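Local coordinates for putative glyoxalase (Bacillus halodurans C-125, PDB 3CT8), which binds zinc and is probably a metal-dependent lyase or related enzyme of the glyoxalase/bleomycin resistance/dioxygenase superfamily, at residues W38-G43 with R110-L115. Residues are numbered along the deposited sequence; the frame is centred on the assembly and turned at random.
Sequences WDWLLG and RGDPIL
Trp40, in the last turns of helix 31-44, reaches across to Arg110 at the C-terminal end of helix 97-110; their CA atoms lie 10.2 Å apart, and no backbone group bonds across the gap. Gly111 leaves helical geometry with positive phi, and two bonds back into the last turn complete a Schellman motif; the chain then runs extended beside strand 130-134, backbone hydrogen bonds pairing Pro113 with Glu134 and Leu115 with Phe132. With Trp40 CG turned away from the backbone N, the indole is carried over to Arg110. There CD of Arg110 lies over one face of the indole, 4.0 Å from the centroid of the six-membered ring, as a CH-pi contact. The arginine chain then bends at chi3 (-73°), bringing the guanidinium back along the tryptophan toward its root, its plane tilted 27° from the indole. NH1 consequently sits close to Trp40 CB, at 3.1 Å, and to CG. Asp112 OD2 pairs with Arg110 NE at 2.8 Å, a salt bridge whose hydrogen bond is weak and strongly bent (116°), and the same oxygen approaches Trp40 CZ3 obliquely at 4.1 Å. Lys106 and Leu107 of helix 97-110 also touch the indole, whose NE1 makes a weak hydrogen bond to Glu44. This surface contact, away from the zinc site, packs helix 31-44 against the end of helix 97-110 within the vicinal oxygen chelate fold, a family built from beta-alpha-beta-beta-beta modules.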
# COMPACT_ATOMS: atom_id res chain seq x y z
N TRP A 38 -2.03 0.17 14.95
CA TRP A 38 -2.03 -0.98 14.03
C TRP A 38 -2.20 -2.29 14.74
O TRP A 38 -2.82 -3.19 14.23
CB TRP A 38 -0.80 -0.95 13.12
CG TRP A 38 -0.89 0.22 12.20
CD1 TRP A 38 -0.23 1.43 12.31
CD2 TRP A 38 -1.79 0.35 11.09
NE1 TRP A 38 -0.61 2.26 11.27
CE2 TRP A 38 -1.56 1.62 10.51
CE3 TRP A 38 -2.70 -0.52 10.48
CZ2 TRP A 38 -2.26 2.06 9.36
CZ3 TRP A 38 -3.40 -0.09 9.34
CH2 TRP A 38 -3.20 1.19 8.81
N ASP A 39 -1.65 -2.42 15.93
CA ASP A 39 -1.83 -3.68 16.65
C ASP A 39 -3.33 -3.88 16.85
O ASP A 39 -3.87 -5.00 16.72
CB ASP A 39 -1.16 -3.67 18.02
CG ASP A 39 0.33 -3.99 18.00
OD1 ASP A 39 0.94 -4.25 16.93
OD2 ASP A 39 0.89 -3.99 19.12
N TRP A 40 -3.98 -2.75 17.18
CA TRP A 40 -5.41 -2.75 17.48
C TRP A 40 -6.24 -3.05 16.26
O TRP A 40 -7.04 -4.00 16.22
CB TRP A 40 -5.89 -1.46 18.19
CG TRP A 40 -7.38 -1.44 18.16
CD1 TRP A 40 -8.22 -2.19 18.90
CD2 TRP A 40 -8.21 -0.71 17.23
NE1 TRP A 40 -9.53 -1.97 18.52
CE2 TRP A 40 -9.55 -1.06 17.50
CE3 TRP A 40 -7.95 0.21 16.21
CZ2 TRP A 40 -10.60 -0.52 16.79
CZ3 TRP A 40 -9.00 0.74 15.52
CH2 TRP A 40 -10.32 0.37 15.82
N LEU A 41 -6.00 -2.28 15.21
CA LEU A 41 -6.79 -2.45 13.99
C LEU A 41 -6.58 -3.79 13.31
O LEU A 41 -7.52 -4.49 12.96
CB LEU A 41 -6.54 -1.32 13.00
CG LEU A 41 -7.51 -1.40 11.81
CD1 LEU A 41 -9.01 -1.29 12.26
CD2 LEU A 41 -7.15 -0.32 10.76
N LEU A 42 -5.31 -4.11 13.10
CA LEU A 42 -4.92 -5.34 12.41
C LEU A 42 -5.33 -6.48 13.30
O LEU A 42 -5.65 -7.56 12.85
CB LEU A 42 -3.43 -5.36 12.07
CG LEU A 42 -2.98 -4.21 11.13
CD1 LEU A 42 -1.49 -4.34 10.69
CD2 LEU A 42 -3.93 -4.15 9.87
N GLY A 43 -5.39 -6.18 14.59
CA GLY A 43 -5.80 -7.15 15.60
C GLY A 43 -7.27 -7.42 15.36
O GLY A 43 -7.71 -8.54 15.21
N ARG A 110 -11.54 5.10 21.57
CA ARG A 110 -10.08 5.24 21.72
C ARG A 110 -9.58 6.58 21.20
O ARG A 110 -8.40 6.92 21.34
CB ARG A 110 -9.30 4.04 21.15
CG ARG A 110 -9.56 3.60 19.73
CD ARG A 110 -8.60 2.46 19.43
NE ARG A 110 -7.24 2.95 19.26
CZ ARG A 110 -6.14 2.24 19.49
NH1 ARG A 110 -6.25 1.04 20.02
NH2 ARG A 110 -4.95 2.78 19.29
N GLY A 111 -10.51 7.34 20.65
CA GLY A 111 -10.23 8.69 20.14
C GLY A 111 -9.54 8.82 18.79
O GLY A 111 -9.15 9.91 18.40
N ASP A 112 -9.38 7.73 18.07
CA ASP A 112 -8.76 7.82 16.74
C ASP A 112 -9.65 8.72 15.86
O ASP A 112 -10.88 8.59 15.88
CB ASP A 112 -8.57 6.45 16.09
CG ASP A 112 -7.63 5.56 16.87
OD1 ASP A 112 -6.55 6.02 17.29
OD2 ASP A 112 -7.97 4.38 17.02
N PRO A 113 -9.04 9.62 15.06
CA PRO A 113 -9.86 10.51 14.22
C PRO A 113 -10.71 9.84 13.14
O PRO A 113 -10.19 9.08 12.31
CB PRO A 113 -8.82 11.44 13.57
CG PRO A 113 -7.62 11.36 14.48
CD PRO A 113 -7.60 9.95 14.97
N ILE A 114 -12.01 10.13 13.20
CA ILE A 114 -13.02 9.66 12.24
C ILE A 114 -13.31 10.75 11.21
O ILE A 114 -13.68 11.88 11.56
CB ILE A 114 -14.36 9.26 12.89
CG1 ILE A 114 -14.23 7.88 13.54
CG2 ILE A 114 -15.42 9.16 11.82
CD1 ILE A 114 -15.52 7.38 14.17
N LEU A 115 -13.17 10.37 9.93
CA LEU A 115 -13.35 11.30 8.80
C LEU A 115 -14.71 11.28 8.16
O LEU A 115 -15.45 10.31 8.19
CB LEU A 115 -12.31 11.03 7.72
CG LEU A 115 -10.83 11.11 8.12
CD1 LEU A 115 -9.96 10.69 6.95
CD2 LEU A 115 -10.44 12.49 8.60